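Long-range contacts in endo-polygalacturonase (Pectobacterium carotovorum subsp. carotovorum, PDB 1BHE), which hydrolyses the alpha-1,4 bonds between galacturonic acid units inside polygalacturonan chains, contributing to maceration and soft rot of plant tissue: residues 194-198 against 220-224; 211-217 against 239-245; 246-252 against 271-277; 253-259 against 278-284; 304-308 against 335-340. One frame throughout, in Å; residues are numbered along the deposited sequence.

Contact 1. Residues 194-198 against 220-224; sequences TPSTA and ATGDD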
# COMPACT_ATOMS: atom_id res chain seq x y z
N THR A 194 -1.60 -4.86 -10.50
CA THR A 194 -1.42 -3.68 -11.33
C THR A 194 -0.10 -3.85 -12.07
O THR A 194 0.85 -4.42 -11.54
CB THR A 194 -1.43 -2.41 -10.45
OG1 THR A 194 -2.81 -2.11 -10.13
CG2 THR A 194 -0.83 -1.19 -11.11
N PRO A 195 -0.05 -3.45 -13.34
CA PRO A 195 1.14 -3.62 -14.15
C PRO A 195 2.40 -3.08 -13.51
O PRO A 195 2.45 -1.99 -12.93
CB PRO A 195 0.80 -2.91 -15.45
CG PRO A 195 -0.69 -2.90 -15.52
CD PRO A 195 -1.16 -2.82 -14.09
N SER A 196 3.52 -3.77 -13.73
CA SER A 196 4.82 -3.40 -13.19
C SER A 196 5.37 -2.08 -13.70
O SER A 196 6.24 -1.47 -13.07
CB SER A 196 5.82 -4.52 -13.52
OG SER A 196 6.11 -4.49 -14.91
N THR A 197 4.88 -1.59 -14.82
CA THR A 197 5.31 -0.33 -15.41
C THR A 197 4.51 0.87 -14.94
O THR A 197 4.87 2.00 -15.28
CB THR A 197 5.19 -0.43 -16.96
OG1 THR A 197 3.87 -0.92 -17.24
CG2 THR A 197 6.22 -1.40 -17.51
N ALA A 198 3.43 0.66 -14.20
CA ALA A 198 2.61 1.77 -13.72
C ALA A 198 3.23 2.41 -12.48
O ALA A 198 3.30 1.78 -11.42
CB ALA A 198 1.19 1.31 -13.43
N ALA A 220 1.14 -7.67 -6.42
CA ALA A 220 1.97 -7.46 -7.61
C ALA A 220 1.56 -6.11 -8.20
O ALA A 220 0.40 -5.92 -8.55
CB ALA A 220 1.80 -8.57 -8.62
N THR A 221 2.51 -5.18 -8.26
CA THR A 221 2.17 -3.84 -8.75
C THR A 221 3.40 -3.16 -9.33
O THR A 221 4.36 -3.86 -9.68
CB THR A 221 1.58 -3.02 -7.58
OG1 THR A 221 1.12 -1.75 -8.04
CG2 THR A 221 2.61 -2.82 -6.47
N GLY A 222 3.36 -1.85 -9.49
CA GLY A 222 4.46 -1.11 -10.08
C GLY A 222 5.44 -0.64 -9.02
O GLY A 222 6.64 -0.92 -9.14
N ASP A 223 4.96 0.10 -8.03
CA ASP A 223 5.86 0.63 -7.00
C ASP A 223 5.83 -0.23 -5.75
O ASP A 223 5.74 -1.45 -5.89
CB ASP A 223 5.56 2.11 -6.74
CG ASP A 223 6.06 3.01 -7.86
OD1 ASP A 223 6.58 2.51 -8.89
OD2 ASP A 223 5.93 4.25 -7.74
N ASP A 224 6.07 0.32 -4.57
CA ASP A 224 6.21 -0.50 -3.37
C ASP A 224 5.05 -1.45 -3.14
O ASP A 224 3.90 -1.02 -3.16
CB ASP A 224 6.39 0.38 -2.13
CG ASP A 224 7.82 0.89 -2.02
OD1 ASP A 224 8.76 0.10 -2.26
OD2 ASP A 224 7.99 2.08 -1.69
O HOH W 1 7.81 -2.57 -10.97

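Contact 2. Residues 211-217 against 239-245; sequences NITIAYS and NISILHN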
# COMPACT_ATOMS: atom_id res chain seq x y z
N ASN A 211 -0.80 -1.00 14.89
CA ASN A 211 -1.50 -2.27 14.90
C ASN A 211 -2.05 -2.68 13.55
O ASN A 211 -3.24 -2.64 13.26
CB ASN A 211 -2.58 -2.24 15.99
CG ASN A 211 -1.95 -2.01 17.36
OD1 ASN A 211 -0.95 -2.65 17.71
ND2 ASN A 211 -2.50 -1.09 18.14
N ILE A 212 -1.13 -3.14 12.70
CA ILE A 212 -1.39 -3.56 11.34
C ILE A 212 -1.05 -5.02 11.06
O ILE A 212 0.06 -5.46 11.39
CB ILE A 212 -0.51 -2.75 10.35
CG1 ILE A 212 -0.55 -1.25 10.62
CG2 ILE A 212 -0.90 -3.06 8.91
CD1 ILE A 212 -1.91 -0.60 10.55
N THR A 213 -1.94 -5.72 10.38
CA THR A 213 -1.66 -7.09 9.95
C THR A 213 -1.93 -7.22 8.45
O THR A 213 -3.02 -6.89 7.99
CB THR A 213 -2.49 -8.15 10.68
OG1 THR A 213 -2.04 -8.25 12.04
CG2 THR A 213 -2.36 -9.53 10.05
N ILE A 214 -0.94 -7.70 7.71
CA ILE A 214 -1.13 -8.01 6.29
C ILE A 214 -0.80 -9.50 6.15
O ILE A 214 0.35 -9.88 6.40
CB ILE A 214 -0.29 -7.15 5.34
CG1 ILE A 214 -0.64 -5.66 5.47
CG2 ILE A 214 -0.50 -7.62 3.90
CD1 ILE A 214 0.29 -4.71 4.75
N ALA A 215 -1.79 -10.34 5.89
CA ALA A 215 -1.55 -11.78 5.85
C ALA A 215 -2.29 -12.52 4.75
O ALA A 215 -3.34 -12.11 4.26
CB ALA A 215 -1.96 -12.39 7.20
N TYR A 216 -1.69 -13.62 4.28
CA TYR A 216 -2.26 -14.46 3.24
C TYR A 216 -2.71 -13.68 2.02
O TYR A 216 -3.75 -13.96 1.42
CB TYR A 216 -3.43 -15.26 3.84
CG TYR A 216 -2.96 -16.22 4.92
CD1 TYR A 216 -2.28 -17.38 4.60
CD2 TYR A 216 -3.17 -15.93 6.27
CE1 TYR A 216 -1.83 -18.25 5.59
CE2 TYR A 216 -2.72 -16.78 7.26
CZ TYR A 216 -2.06 -17.94 6.91
OH TYR A 216 -1.62 -18.79 7.90
N SER A 217 -1.91 -12.69 1.63
CA SER A 217 -2.23 -11.82 0.51
C SER A 217 -1.23 -11.96 -0.62
O SER A 217 -0.16 -12.56 -0.47
CB SER A 217 -2.34 -10.38 1.02
OG SER A 217 -3.42 -10.26 1.93
N ASN A 239 3.94 -1.60 15.72
CA ASN A 239 3.28 -2.89 15.80
C ASN A 239 2.67 -3.35 14.48
O ASN A 239 1.47 -3.20 14.25
CB ASN A 239 2.20 -2.83 16.90
CG ASN A 239 2.70 -2.29 18.23
OD1 ASN A 239 3.88 -2.42 18.54
ND2 ASN A 239 1.83 -1.65 19.00
N ILE A 240 3.49 -3.99 13.64
CA ILE A 240 3.05 -4.45 12.32
C ILE A 240 3.44 -5.89 12.08
O ILE A 240 4.55 -6.31 12.40
CB ILE A 240 3.63 -3.58 11.19
CG1 ILE A 240 3.16 -2.12 11.30
CG2 ILE A 240 3.28 -4.12 9.81
CD1 ILE A 240 3.79 -1.16 10.33
N SER A 241 2.51 -6.68 11.56
CA SER A 241 2.75 -8.07 11.22
C SER A 241 2.51 -8.29 9.73
O SER A 241 1.42 -8.02 9.24
CB SER A 241 1.84 -9.02 11.99
OG SER A 241 2.13 -9.03 13.37
N ILE A 242 3.52 -8.75 9.01
CA ILE A 242 3.44 -9.05 7.58
C ILE A 242 3.71 -10.56 7.46
O ILE A 242 4.86 -10.99 7.48
CB ILE A 242 4.47 -8.27 6.76
CG1 ILE A 242 4.40 -6.77 7.02
CG2 ILE A 242 4.33 -8.56 5.27
CD1 ILE A 242 3.09 -6.10 6.68
N LEU A 243 2.66 -11.36 7.46
CA LEU A 243 2.77 -12.81 7.50
C LEU A 243 2.13 -13.60 6.37
O LEU A 243 0.94 -13.46 6.07
CB LEU A 243 2.11 -13.29 8.81
CG LEU A 243 2.48 -12.56 10.11
CD1 LEU A 243 1.49 -12.86 11.22
CD2 LEU A 243 3.90 -12.92 10.55
N HIS A 244 2.84 -14.63 5.90
CA HIS A 244 2.33 -15.59 4.93
C HIS A 244 1.84 -14.92 3.65
O HIS A 244 0.68 -15.03 3.26
CB HIS A 244 1.20 -16.44 5.54
CG HIS A 244 1.52 -16.96 6.92
ND1 HIS A 244 2.60 -17.77 7.17
CD2 HIS A 244 0.93 -16.71 8.11
CE1 HIS A 244 2.63 -18.04 8.47
NE2 HIS A 244 1.64 -17.40 9.06
N ASN A 245 2.74 -14.19 2.99
CA ASN A 245 2.39 -13.47 1.78
C ASN A 245 3.24 -13.84 0.57
O ASN A 245 4.33 -14.41 0.68
CB ASN A 245 2.54 -11.95 2.02
CG ASN A 245 1.58 -11.43 3.07
OD1 ASN A 245 0.36 -11.42 2.86
ND2 ASN A 245 2.14 -11.00 4.19

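Contact 3. Residues 246-252 against 271-277; sequences DFGTGHG and KMNGTTN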
# COMPACT_ATOMS: atom_id res chain seq x y z
N ASP A 246 2.74 -13.45 -0.59
CA ASP A 246 3.41 -13.65 -1.87
C ASP A 246 3.50 -12.31 -2.61
O ASP A 246 2.45 -11.70 -2.84
CB ASP A 246 2.66 -14.63 -2.77
CG ASP A 246 2.76 -16.07 -2.32
OD1 ASP A 246 3.79 -16.72 -2.62
OD2 ASP A 246 1.82 -16.56 -1.66
N PHE A 247 4.69 -11.84 -2.91
CA PHE A 247 4.83 -10.57 -3.62
C PHE A 247 5.42 -10.83 -5.02
O PHE A 247 6.34 -11.63 -5.20
CB PHE A 247 5.68 -9.56 -2.87
CG PHE A 247 5.16 -8.93 -1.62
CD1 PHE A 247 3.93 -9.21 -1.07
CD2 PHE A 247 5.96 -7.99 -0.96
CE1 PHE A 247 3.48 -8.62 0.09
CE2 PHE A 247 5.52 -7.38 0.20
CZ PHE A 247 4.29 -7.70 0.73
N GLY A 248 4.82 -10.18 -6.01
CA GLY A 248 5.26 -10.29 -7.39
C GLY A 248 6.06 -9.05 -7.78
O GLY A 248 6.89 -8.56 -7.02
N THR A 249 5.80 -8.51 -8.98
CA THR A 249 6.51 -7.31 -9.41
C THR A 249 6.27 -6.19 -8.39
O THR A 249 5.29 -6.20 -7.64
CB THR A 249 6.09 -6.80 -10.79
OG1 THR A 249 4.70 -6.46 -10.76
CG2 THR A 249 6.34 -7.86 -11.86
N GLY A 250 7.14 -5.19 -8.43
CA GLY A 250 6.99 -4.05 -7.54
C GLY A 250 8.34 -3.58 -7.02
O GLY A 250 9.39 -4.06 -7.46
N HIS A 251 8.31 -2.63 -6.08
CA HIS A 251 9.55 -2.07 -5.55
C HIS A 251 9.92 -2.62 -4.18
O HIS A 251 10.92 -2.18 -3.62
CB HIS A 251 9.53 -0.55 -5.59
CG HIS A 251 9.63 0.04 -6.97
ND1 HIS A 251 9.56 1.40 -7.19
CD2 HIS A 251 9.79 -0.52 -8.19
CE1 HIS A 251 9.66 1.65 -8.49
NE2 HIS A 251 9.81 0.50 -9.11
N GLY A 252 9.17 -3.60 -3.66
CA GLY A 252 9.55 -4.22 -2.41
C GLY A 252 8.67 -4.15 -1.19
O GLY A 252 7.62 -3.52 -1.12
N LYS A 271 7.14 -14.87 0.26
CA LYS A 271 7.69 -15.38 -1.00
C LYS A 271 7.69 -14.24 -2.01
O LYS A 271 6.68 -13.56 -2.20
CB LYS A 271 6.90 -16.58 -1.51
CG LYS A 271 7.41 -17.92 -0.99
CD LYS A 271 6.46 -18.53 0.03
CE LYS A 271 6.12 -19.97 -0.34
NZ LYS A 271 4.64 -20.18 -0.40
N MET A 272 8.85 -13.99 -2.63
CA MET A 272 8.98 -12.91 -3.60
C MET A 272 9.47 -13.43 -4.95
O MET A 272 10.46 -14.16 -5.03
CB MET A 272 9.92 -11.83 -3.07
CG MET A 272 9.60 -11.33 -1.67
SD MET A 272 10.64 -10.00 -1.09
CE MET A 272 9.93 -8.59 -1.93
N ASN A 273 8.76 -13.06 -6.02
CA ASN A 273 9.16 -13.47 -7.36
C ASN A 273 9.09 -12.30 -8.32
O ASN A 273 8.00 -11.81 -8.62
CB ASN A 273 8.30 -14.63 -7.87
CG ASN A 273 8.84 -15.23 -9.16
OD1 ASN A 273 9.49 -14.56 -9.96
ND2 ASN A 273 8.58 -16.52 -9.36
N GLY A 274 10.25 -11.84 -8.78
CA GLY A 274 10.30 -10.74 -9.73
C GLY A 274 10.28 -9.34 -9.17
O GLY A 274 10.42 -8.39 -9.96
N THR A 275 10.08 -9.16 -7.88
CA THR A 275 10.12 -7.85 -7.25
C THR A 275 11.48 -7.23 -7.50
O THR A 275 12.48 -7.95 -7.35
CB THR A 275 9.87 -7.96 -5.73
OG1 THR A 275 9.09 -9.12 -5.45
CG2 THR A 275 9.13 -6.74 -5.20
N THR A 276 11.57 -5.95 -7.87
CA THR A 276 12.90 -5.40 -8.15
C THR A 276 13.75 -5.24 -6.89
O THR A 276 14.97 -5.42 -6.96
CB THR A 276 12.92 -4.13 -9.00
OG1 THR A 276 13.10 -2.96 -8.20
CG2 THR A 276 11.65 -4.02 -9.82
N ASN A 277 13.13 -4.92 -5.77
CA ASN A 277 13.82 -4.83 -4.48
C ASN A 277 13.13 -5.84 -3.55
O ASN A 277 11.94 -6.10 -3.72
CB ASN A 277 13.78 -3.45 -3.85
CG ASN A 277 14.21 -2.31 -4.75
OD1 ASN A 277 15.33 -2.29 -5.27
ND2 ASN A 277 13.32 -1.35 -4.95

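Contact 4. Residues 253-259 against 278-284; sequences MSIGSET and GLRIKSD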
# COMPACT_ATOMS: atom_id res chain seq x y z
N MET A 253 9.12 -4.90 -0.18
CA MET A 253 8.58 -4.90 1.17
C MET A 253 9.38 -3.81 1.88
O MET A 253 10.47 -4.05 2.41
CB MET A 253 8.76 -6.27 1.82
CG MET A 253 8.49 -6.34 3.32
SD MET A 253 6.82 -5.81 3.75
CE MET A 253 7.16 -4.29 4.64
N SER A 254 8.92 -2.56 1.74
CA SER A 254 9.66 -1.41 2.19
C SER A 254 9.18 -0.65 3.41
O SER A 254 8.03 -0.65 3.82
CB SER A 254 9.73 -0.39 1.02
OG SER A 254 10.24 -0.99 -0.16
N ILE A 255 10.14 0.07 4.00
CA ILE A 255 9.95 1.00 5.10
C ILE A 255 10.56 2.33 4.62
O ILE A 255 11.72 2.31 4.20
CB ILE A 255 10.60 0.56 6.41
CG1 ILE A 255 9.87 -0.64 7.02
CG2 ILE A 255 10.65 1.69 7.43
CD1 ILE A 255 10.65 -1.33 8.13
N GLY A 256 9.80 3.42 4.64
CA GLY A 256 10.32 4.71 4.18
C GLY A 256 9.58 5.15 2.91
O GLY A 256 8.65 4.47 2.49
N SER A 257 9.98 6.28 2.36
CA SER A 257 11.11 7.07 2.81
C SER A 257 10.88 7.90 4.06
O SER A 257 11.82 8.33 4.75
CB SER A 257 11.53 8.01 1.66
OG SER A 257 12.11 7.20 0.63
N GLU A 258 9.61 8.12 4.41
CA GLU A 258 9.30 8.85 5.64
C GLU A 258 9.52 7.87 6.78
O GLU A 258 8.78 6.90 6.93
CB GLU A 258 7.90 9.44 5.56
CG GLU A 258 7.75 10.40 4.38
CD GLU A 258 7.34 9.71 3.09
OE1 GLU A 258 7.27 8.47 3.01
OE2 GLU A 258 7.05 10.41 2.10
N THR A 259 10.59 8.09 7.56
CA THR A 259 10.91 7.18 8.65
C THR A 259 10.93 7.89 10.00
O THR A 259 11.79 7.60 10.83
CB THR A 259 12.26 6.45 8.44
OG1 THR A 259 13.32 7.40 8.26
CG2 THR A 259 12.20 5.51 7.24
N GLY A 278 13.88 -6.42 -2.62
CA GLY A 278 13.29 -7.40 -1.70
C GLY A 278 12.83 -6.72 -0.42
O GLY A 278 11.72 -6.19 -0.33
N LEU A 279 13.71 -6.76 0.57
CA LEU A 279 13.48 -6.15 1.88
C LEU A 279 14.19 -4.80 1.93
O LEU A 279 15.41 -4.73 1.80
CB LEU A 279 13.97 -7.07 2.98
CG LEU A 279 13.52 -8.54 2.92
CD1 LEU A 279 14.31 -9.38 3.92
CD2 LEU A 279 12.03 -8.66 3.18
N ARG A 280 13.42 -3.72 2.10
CA ARG A 280 14.02 -2.40 2.05
C ARG A 280 13.68 -1.42 3.15
O ARG A 280 12.55 -1.28 3.61
CB ARG A 280 13.60 -1.80 0.69
CG ARG A 280 14.20 -0.44 0.40
CD ARG A 280 14.12 -0.18 -1.11
NE ARG A 280 12.75 0.17 -1.50
CZ ARG A 280 12.48 0.91 -2.57
NH1 ARG A 280 13.49 1.34 -3.32
NH2 ARG A 280 11.23 1.21 -2.88
N ILE A 281 14.70 -0.70 3.59
CA ILE A 281 14.60 0.39 4.54
C ILE A 281 15.29 1.58 3.84
O ILE A 281 16.49 1.52 3.57
CB ILE A 281 15.19 0.17 5.93
CG1 ILE A 281 14.66 -1.11 6.57
CG2 ILE A 281 14.86 1.39 6.80
CD1 ILE A 281 15.22 -1.45 7.93
N LYS A 282 14.51 2.60 3.50
CA LYS A 282 15.06 3.72 2.76
C LYS A 282 14.63 5.08 3.29
O LYS A 282 13.53 5.23 3.83
CB LYS A 282 14.62 3.60 1.28
CG LYS A 282 13.11 3.63 1.11
CD LYS A 282 12.72 3.66 -0.36
CE LYS A 282 11.46 4.48 -0.58
NZ LYS A 282 10.28 3.60 -0.83
N SER A 283 15.49 6.07 3.09
CA SER A 283 15.19 7.43 3.51
C SER A 283 16.15 8.42 2.86
O SER A 283 16.96 8.08 1.99
CB SER A 283 15.23 7.55 5.03
OG SER A 283 14.37 8.59 5.46
N ASP A 284 16.06 9.67 3.27
CA ASP A 284 16.93 10.73 2.78
C ASP A 284 17.08 11.76 3.89
O ASP A 284 16.47 11.59 4.95
CB ASP A 284 16.40 11.36 1.50
CG ASP A 284 14.96 11.83 1.62
OD1 ASP A 284 14.75 12.83 2.33
OD2 ASP A 284 14.06 11.21 1.02
O HOH W 2 11.10 -3.32 4.95
O HOH W 3 13.95 8.91 -0.68

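Contact 5. Residues 304-308 against 335-340; sequences VAKPI and SETKGV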
# COMPACT_ATOMS: atom_id res chain seq x y z
N VAL A 304 14.86 -11.37 -7.93
CA VAL A 304 14.87 -10.08 -7.26
C VAL A 304 16.26 -9.46 -7.39
O VAL A 304 17.22 -9.94 -6.81
CB VAL A 304 14.49 -10.23 -5.77
CG1 VAL A 304 14.61 -8.92 -5.02
CG2 VAL A 304 13.07 -10.79 -5.64
N ALA A 305 16.37 -8.38 -8.15
CA ALA A 305 17.64 -7.70 -8.40
C ALA A 305 18.36 -7.21 -7.16
O ALA A 305 19.59 -7.32 -7.08
CB ALA A 305 17.42 -6.52 -9.35
N LYS A 306 17.66 -6.62 -6.21
CA LYS A 306 18.24 -6.09 -4.98
C LYS A 306 17.51 -6.67 -3.77
O LYS A 306 16.57 -6.08 -3.25
CB LYS A 306 18.10 -4.56 -4.98
CG LYS A 306 19.03 -3.81 -5.91
CD LYS A 306 19.06 -2.32 -5.62
CE LYS A 306 19.35 -1.53 -6.89
NZ LYS A 306 20.40 -0.49 -6.67
N PRO A 307 17.92 -7.86 -3.33
CA PRO A 307 17.24 -8.59 -2.28
C PRO A 307 17.17 -7.88 -0.95
O PRO A 307 16.16 -7.98 -0.24
CB PRO A 307 17.96 -9.93 -2.21
CG PRO A 307 19.27 -9.73 -2.89
CD PRO A 307 19.03 -8.65 -3.91
N ILE A 308 18.23 -7.20 -0.53
CA ILE A 308 18.26 -6.46 0.71
C ILE A 308 18.76 -5.05 0.42
O ILE A 308 19.82 -4.87 -0.18
CB ILE A 308 19.13 -7.07 1.83
CG1 ILE A 308 18.62 -8.45 2.24
CG2 ILE A 308 19.17 -6.15 3.04
CD1 ILE A 308 19.49 -9.19 3.24
N SER A 335 17.93 -16.01 -1.30
CA SER A 335 17.78 -15.41 -2.62
C SER A 335 18.34 -16.40 -3.64
O SER A 335 19.54 -16.70 -3.63
CB SER A 335 18.45 -14.05 -2.73
OG SER A 335 18.08 -13.44 -3.96
N GLU A 336 17.46 -16.95 -4.47
CA GLU A 336 17.83 -17.98 -5.42
C GLU A 336 18.54 -17.50 -6.67
O GLU A 336 19.11 -18.34 -7.40
CB GLU A 336 16.57 -18.78 -5.80
CG GLU A 336 16.15 -19.74 -4.71
CD GLU A 336 14.80 -20.38 -4.95
OE1 GLU A 336 14.40 -20.58 -6.11
OE2 GLU A 336 14.11 -20.69 -3.95
N THR A 337 18.47 -16.22 -7.01
CA THR A 337 19.10 -15.71 -8.21
C THR A 337 20.08 -14.59 -7.90
O THR A 337 20.04 -13.96 -6.85
CB THR A 337 18.09 -15.20 -9.26
OG1 THR A 337 17.24 -14.24 -8.63
CG2 THR A 337 17.26 -16.33 -9.84
N LYS A 338 20.96 -14.33 -8.86
CA LYS A 338 21.99 -13.31 -8.75
C LYS A 338 21.40 -11.93 -8.47
O LYS A 338 20.53 -11.47 -9.21
CB LYS A 338 22.81 -13.29 -10.04
CG LYS A 338 23.95 -12.29 -10.07
CD LYS A 338 24.54 -12.20 -11.47
CE LYS A 338 25.73 -11.27 -11.52
NZ LYS A 338 26.61 -11.56 -12.69
N GLY A 339 21.91 -11.24 -7.45
CA GLY A 339 21.43 -9.91 -7.11
C GLY A 339 22.47 -9.11 -6.35
O GLY A 339 23.58 -9.59 -6.09
N VAL A 340 22.13 -7.88 -5.99
CA VAL A 340 22.99 -6.99 -5.24
C VAL A 340 22.36 -6.57 -3.91
O VAL A 340 21.20 -6.16 -3.86
CB VAL A 340 23.31 -5.72 -6.06
CG1 VAL A 340 23.94 -4.61 -5.22
CG2 VAL A 340 24.23 -6.04 -7.23
O HOH W 4 16.18 -13.47 -6.25
O HOH W 5 19.08 -11.56 -5.58

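Contact 1. Residues 194-198 against 220-224
Thr194 and Thr221 meet in a loop-to-loop contact between successive turns of the right-handed parallel beta-helix of family 28, where residues 194-198 follow strand 183-193 and residues 220-224 follow strand 218-220. Strand-like pairing survives at the start, where Thr194 N donates to Ala220 O at 3.0 Å. Beyond it the backbones are joined by a run of CA-H...O contacts. Thr221 CA lies 3.1 Å from Thr194 O, Ser196 CA faces Thr221 O, and Gly222 CA makes such contacts with two carbonyl oxygens, those of Ser196 and Ala198. Gly222 has no side chain and puts its CA 3.4 Å from Ala198 O, so the two backbones lie directly against each other.

The two threonines lie side by side and point the same way. Thr221 OG1, trans to the amide nitrogen (chi1 -174°), is brought against CB of Thr194 at 3.6 Å and close to its methyl CG2. The hydrogen bonds of the two hydroxyls go elsewhere: Thr194 OG1 bonds to His176 and Thr221 OG1 to Thr201 O. Residues 195-198 form a type I turn closed by Ala198 N on Pro195 O, and one water donates to both Ser196 O, at 2.8 Å, and Gly222 O.

Asp223, the predicted proton donor, follows Gly222 directly; Arg199 forms a salt bridge to its OD1 and the backbone N of Asn200 bonds to OD2. Backbone atoms thus supply most of the adhesion here, with a buried glycine just ahead of a carboxylate held by Arg199 and Asn200, which directly follow residues 194-198.

Contact 2. Residues 211-217 against 239-245
Asn211 and Asn239 open a parallel strand pair belonging to two consecutive coils of the right-handed beta-helix, strands 210-215 and 237-243, whose axes run 4.7 Å apart and nearly parallel. The asparagine side chains lie alongside one another as a short rung of an asparagine ladder: Asn239 ND2 donates to Asn211 OD1 at 3.2 Å, with the amide planes 24° apart. Asn211 OD1 also bonds to Ser3, and Asn239 OD1 to Asn264.

Between Ile212 and Leu243 the backbones alternate donors and acceptors in regular parallel fashion. Ile212 stacks on Ile240 and Ile214 on Ile242 along the interior of the helix. The second pair meets through the delta methyls, CD1 to CD1 at 3.7 Å, because Ile242 bends its chain at chi2 (-61°) toward the neighbouring strand while Ile214 stays extended. Thr213 and Ser241 line the other face, where both hydroxyls bond to Asp2 of the N-terminal segment.

At the corner His244 lies beside Tyr216, its CB over one face of the phenol ring, 3.8 Å from the centroid. The rings themselves are tilted by 25° and slid apart, so they barely overlap.

Asn245 binds the preceding coil with both ends of its amide: OD1 accepts from Ser217 N at 2.9 Å, while ND2 points almost straight at Ile214 O (3.1 Å), approaching from above the carbonyl plane of an oxygen that also accepts from Leu243 N.

Contact 3. Residues 246-252 against 271-277
Asn277 grips the backbone of His251, its ND2 donating to His251 O at 2.9 Å with the oxygen in the amide plane. Next to it Thr276 N bonds to Gly250 O, and Thr275 OG1 to Gly248 O at 2.8 Å. With chi1 displaced to -27°, the Thr275 side chain sets its hydroxyl on that carbonyl and its methyl CG2 3.5 Å from Gly252 N. Three successive side chains or amides of residues 275-277 therefore hold three carbonyl oxygens of the 248-251 loop. Gly250 and Gly252 adopt positive phi angles that only glycine takes easily, and so shape the bends before and after the histidine.

Further back the loops grow out of paired parallel strands. Phe247 N donates to Lys271 O at 2.7 Å, and Asn273 N to Phe247 O. Phe247 and Met272 lie side by side on the inner face, Met272 CE reaching the ring at CD2 (4.1 Å) from an oblique direction. On the outer face Asp246 OD1 packs against Lys271 CB at 3.3 Å; the ammonium nitrogen stays 4.2 Å from OD1, beyond a salt bridge.

An outer shell comes from the preceding coil. Asn225 uses its amide on Gly252 N and Thr249 O, Thr249 OG1 bonds to Thr221 O, and the His251 backbone pairs with Asp223. His251, inferred to be an active-site residue, is thereby anchored by its main chain from the coils before and after it, with its side chain close to that of Asp223, the predicted proton donor. This is consistent with the catalytic cleft of family 28 enzymes, built on the parallel beta-helix from adjoining turns.

Contact 4. Residues 253-259 against 278-284
Arg280 and Ser254 meet edge-on: NE donates to Ser254 OG at 3.1 Å, nearly straight at 168°, and the hydroxyl oxygen lies in the guanidinium plane. The arginine chain starts out extended, with CG opposite the main-chain nitrogen (chi1 -176°), and bends at chi3, which turns the group back over the neighbouring strand. Lys282 covers one face of the same guanidinium, with CD 3.5 Å above its centre. Asp224 holds all three residues, its OD1 taking Arg280 NH2 and Ser254 OG while OD2 pairs with Lys282 NZ, so that one carboxylate joins the three side chains. The Arg280 side chain also touches His251, so this cluster borders the inferred active-site histidine.

The side chains are carried by parallel strands 253-256 and 277-282, on neighbouring coils of the right-handed beta-helix; the axes of 253-256 and 280-282 are 20° apart. Lys282 N donates to Ile255 O at 2.9 Å, one of four backbone bonds between them. A water donates to both Met253 O and Arg280 O. Toward the interior, Met253 CG packs on Leu279 CD2, and Ile255 and Ile281 stack through their CG2 methyls at 4.3 Å, with Tyr296 and Trp325 of later strands against Ile281.

Past Gly256 a cis peptide leads into Ser257 at the corner. Ser257 OG lies close beside Lys282 CE and donates to a water that bridges to Asp284 OD2. Ser283 OG donates to Ser257 O at 2.7 Å, in the carbonyl plane, and receives a longer bond from Thr259 OG1 (3.2 Å), a hydroxyl that in turn accepts from Gly289 N.

Contact 5. Residues 304-308 against 335-340
Ala305 and Val340 share the one direct hydrogen bond between these segments: Val340 N donates to Ala305 O at 2.8 Å, in the carbonyl plane and at 164° on the hydrogen. Beside it Lys306 CA approaches Val340 O at 3.2 Å in a CA-H...O contact. That oxygen is buried and has no conventional hydrogen-bond partner in the model.

Van der Waals contact centres on Pro307. Its CD lies 3.3 Å from Val340 O, and its CB sits 3.9 Å from Ser335 OG. Gly339 CA lies 3.2 Å from Ala305 O, the backbone itself taking the place beside Pro307 CD.

Water supplies the remaining bonds. One molecule accepts from Val304 N, donates to Ser335 OG at 3.0 Å and lies 2.7 Å from Thr337 OG1. A second donates to Val304 O at 2.8 Å and to Thr337 O, and accepts from Ser335 OG. The serine hydroxyl, swung anti to its backbone N (chi1 -171°), is thus bonded to both waters, accepting from one and donating to the other, so that both polar backbone groups of Val304 reach residues 335-337 through solvent. Thr337 OG1 has a direct partner as well, in the backbone N of Asn303.

Outside the pair, Lys306 bonds through its backbone to Thr276 and Gly278 of the preceding coil, and Ile308 to Val342 of the next. The two waters are a local feature of this turn; the parallel stacking of coils that resumes as strands 306-311 and 340-344 begin belongs to the right-handed parallel beta-helix of the pectin-degrading enzymes.

Overall arrangement
All five contacts join successive coils of one parallel beta-helix. The segments of contacts 1 and 2 alternate along the chain, and both contacts close before contact 3 opens; contacts 2 and 3 are linked at Ser217 O with Asp246 N. Contacts 3 and 4 also alternate and continue the same two coils, with centres about 15 Å apart. In contact 1, about 10 Å from contact 3 between centres, segment 220-224 lies on the coil just before 246-252, and its Asp224 reaches into contact 4. Contact 5 carries the stacking onward through strands 277-282 and 306-311, about 23 Å from contact 2 between centres. The predicted proton donor Asp223 and the inferred active-site His251 thus stand on adjoining coils.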